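Local coordinates for N-acetylcysteine deacetylase (Bacillus subtilis, PDB 1YSJ), which probably removes the acetyl group from N-acetylcysteine, using two divalent metal ions per subunit, in a pathway that recovers cysteine from S-(2-succino)cysteine, at residues Arg39-His44 with Val52-Lys57. The protein carries 1 engineered substitution. Sequence-based numbering, arbitrary orientation.
Sequences RDLHEH and VETTKK
K57 reaches across from helix 52-64 to D40, L41 and H44, and its path can be followed atom by atom. CB points toward 39-44, and CG begins the approach to the D40 carboxylate. Beyond CG the chain is extended, which gives it the length to cross. CD passes 3.2 Å from D40 OD2 and 4.1 Å from L41 CD2; CE approaches both carboxylate oxygens, OD2 slightly more closely. NZ forms a salt bridge with D40 OD1, but at 3.3 Å the hydrogen bond is weak. With CG anti to the backbone N (chi1 179°), the D40 carboxylate is carried toward the lysine, which comes from the opposite direction. H44 crosses the lysine at about a right angle, its CD2 3.5 Å from K57 NZ, in an oblique approach to the ring. A water accepts from K57 NZ at 2.9 Å and donates to H44 O at 2.6 Å, tying the ammonium group to the carbonyl just past the helix end; its bond to T54 OG1 is weak, the hydroxyl's main partner being E46 OE1. Beside this polar cluster, L41 CD2 meets T54 CG2 at 3.9 Å, and W61, one turn further on, touches both L41 and D40. The axes of 39-43 and 52-57 approach to 10.7 Å at 170°, an antiparallel helical hairpin of the M20 metal-binding domain, whose L41 packs on helix 124-139 beginning at nickel ligand H124.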
loop_
_atom_site.group_PDB
_atom_site.type_symbol
_atom_site.label_atom_id
_atom_site.label_comp_id
_atom_site.label_asym_id
_atom_site.label_seq_id
_atom_site.Cartn_x
_atom_site.Cartn_y
_atom_site.Cartn_z
ATOM N N ARG A 39 -23.528 23.985 -27.361
ATOM C CA ARG A 39 -22.167 24.086 -27.877
ATOM C C ARG A 39 -21.343 25.164 -27.191
ATOM O O ARG A 39 -20.138 24.996 -27.015
ATOM C CB ARG A 39 -22.181 24.303 -29.379
ATOM C CG ARG A 39 -22.697 23.114 -30.138
ATOM C CD ARG A 39 -22.615 23.373 -31.612
ATOM N NE ARG A 39 -23.180 22.264 -32.371
ATOM C CZ ARG A 39 -23.032 22.110 -33.680
ATOM N NH1 ARG A 39 -22.325 22.992 -34.377
ATOM N NH2 ARG A 39 -23.588 21.069 -34.289
ATOM N N ASP A 40 -21.992 26.259 -26.805
ATOM C CA ASP A 40 -21.337 27.307 -26.030
ATOM C C ASP A 40 -20.833 26.775 -24.688
ATOM O O ASP A 40 -19.726 27.106 -24.261
ATOM C CB ASP A 40 -22.276 28.495 -25.812
ATOM C CG ASP A 40 -21.636 29.608 -24.988
ATOM O OD1 ASP A 40 -20.401 29.788 -25.055
ATOM O OD2 ASP A 40 -22.377 30.309 -24.272
ATOM N N LEU A 41 -21.648 25.949 -24.034
ATOM C CA LEU A 41 -21.269 25.317 -22.777
ATOM C C LEU A 41 -20.183 24.253 -22.956
ATOM O O LEU A 41 -19.222 24.211 -22.188
ATOM C CB LEU A 41 -22.494 24.716 -22.087
ATOM C CG LEU A 41 -23.668 25.655 -21.775
ATOM C CD1 LEU A 41 -24.746 24.878 -21.062
ATOM C CD2 LEU A 41 -23.256 26.893 -20.962
ATOM N N HIS A 42 -20.344 23.408 -23.974
ATOM C CA HIS A 42 -19.390 22.345 -24.306
ATOM C C HIS A 42 -18.011 22.919 -24.638
ATOM O O HIS A 42 -16.980 22.344 -24.283
ATOM C CB HIS A 42 -19.922 21.528 -25.491
ATOM C CG HIS A 42 -19.102 20.317 -25.815
ATOM N ND1 HIS A 42 -19.344 19.082 -25.252
ATOM C CD2 HIS A 42 -18.048 20.150 -26.651
ATOM C CE1 HIS A 42 -18.469 18.208 -25.717
ATOM N NE2 HIS A 42 -17.673 18.830 -26.569
ATOM N N GLU A 43 -18.018 24.060 -25.318
ATOM C CA GLU A 43 -16.811 24.772 -25.710
ATOM C C GLU A 43 -16.113 25.437 -24.528
ATOM O O GLU A 43 -14.891 25.577 -24.529
ATOM C CB GLU A 43 -17.186 25.837 -26.732
ATOM C CG GLU A 43 -16.060 26.320 -27.603
ATOM C CD GLU A 43 -16.568 27.144 -28.766
ATOM O OE1 GLU A 43 -15.757 27.889 -29.356
ATOM O OE2 GLU A 43 -17.779 27.048 -29.087
ATOM N N HIS A 44 -16.895 25.860 -23.537
ATOM C CA HIS A 44 -16.366 26.523 -22.349
ATOM C C HIS A 44 -16.770 25.771 -21.070
ATOM O O HIS A 44 -17.560 26.275 -20.265
ATOM C CB HIS A 44 -16.835 27.981 -22.301
ATOM C CG HIS A 44 -16.537 28.753 -23.551
ATOM N ND1 HIS A 44 -15.254 29.099 -23.924
ATOM C CD2 HIS A 44 -17.354 29.241 -24.513
ATOM C CE1 HIS A 44 -15.296 29.770 -25.061
ATOM N NE2 HIS A 44 -16.558 29.871 -25.438
ATOM N N VAL A 52 -18.762 29.437 -12.899
ATOM C CA VAL A 52 -19.056 30.868 -12.827
ATOM C C VAL A 52 -19.673 31.377 -14.132
ATOM O O VAL A 52 -20.728 32.017 -14.124
ATOM C CB VAL A 52 -17.779 31.681 -12.451
ATOM C CG1 VAL A 52 -18.060 33.186 -12.416
ATOM C CG2 VAL A 52 -17.233 31.210 -11.099
ATOM N N GLU A 53 -19.018 31.073 -15.247
ATOM C CA GLU A 53 -19.458 31.535 -16.558
ATOM C C GLU A 53 -20.695 30.792 -17.039
ATOM O O GLU A 53 -21.549 31.376 -17.705
ATOM C CB GLU A 53 -18.329 31.404 -17.589
ATOM C CG GLU A 53 -17.157 32.364 -17.371
ATOM C CD GLU A 53 -17.589 33.817 -17.267
ATOM O OE1 GLU A 53 -18.290 34.304 -18.180
ATOM O OE2 GLU A 53 -17.223 34.474 -16.271
ATOM N N THR A 54 -20.776 29.506 -16.704
ATOM C CA THR A 54 -21.931 28.669 -17.031
ATOM C C THR A 54 -23.187 29.215 -16.339
ATOM O O THR A 54 -24.230 29.382 -16.975
ATOM C CB THR A 54 -21.682 27.194 -16.633
ATOM O OG1 THR A 54 -20.417 26.768 -17.159
ATOM C CG2 THR A 54 -22.771 26.280 -17.163
ATOM N N THR A 55 -23.061 29.513 -15.047
ATOM C CA THR A 55 -24.123 30.133 -14.258
ATOM C C THR A 55 -24.545 31.474 -14.869
ATOM O O THR A 55 -25.732 31.791 -14.941
ATOM C CB THR A 55 -23.662 30.330 -12.801
ATOM O OG1 THR A 55 -23.402 29.050 -12.217
ATOM C CG2 THR A 55 -24.705 31.059 -11.972
ATOM N N LYS A 56 -23.559 32.246 -15.314
ATOM C CA LYS A 56 -23.801 33.532 -15.950
ATOM C C LYS A 56 -24.600 33.372 -17.249
ATOM O O LYS A 56 -25.555 34.111 -17.485
ATOM C CB LYS A 56 -22.468 34.234 -16.209
ATOM C CG LYS A 56 -22.573 35.696 -16.567
ATOM C CD LYS A 56 -21.310 36.179 -17.276
ATOM C CE LYS A 56 -20.168 36.435 -16.297
ATOM N NZ LYS A 56 -20.408 37.651 -15.471
ATOM N N LYS A 57 -24.217 32.398 -18.075
ATOM C CA LYS A 57 -24.875 32.160 -19.359
ATOM C C LYS A 57 -26.310 31.676 -19.187
ATOM O O LYS A 57 -27.212 32.182 -19.849
ATOM C CB LYS A 57 -24.074 31.172 -20.210
ATOM C CG LYS A 57 -22.800 31.761 -20.801
ATOM C CD LYS A 57 -21.769 30.684 -21.106
ATOM C CE LYS A 57 -20.484 31.305 -21.640
ATOM N NZ LYS A 57 -19.455 30.276 -21.955
HETATM O O HOH W 1 -19.314 28.224 -19.920
#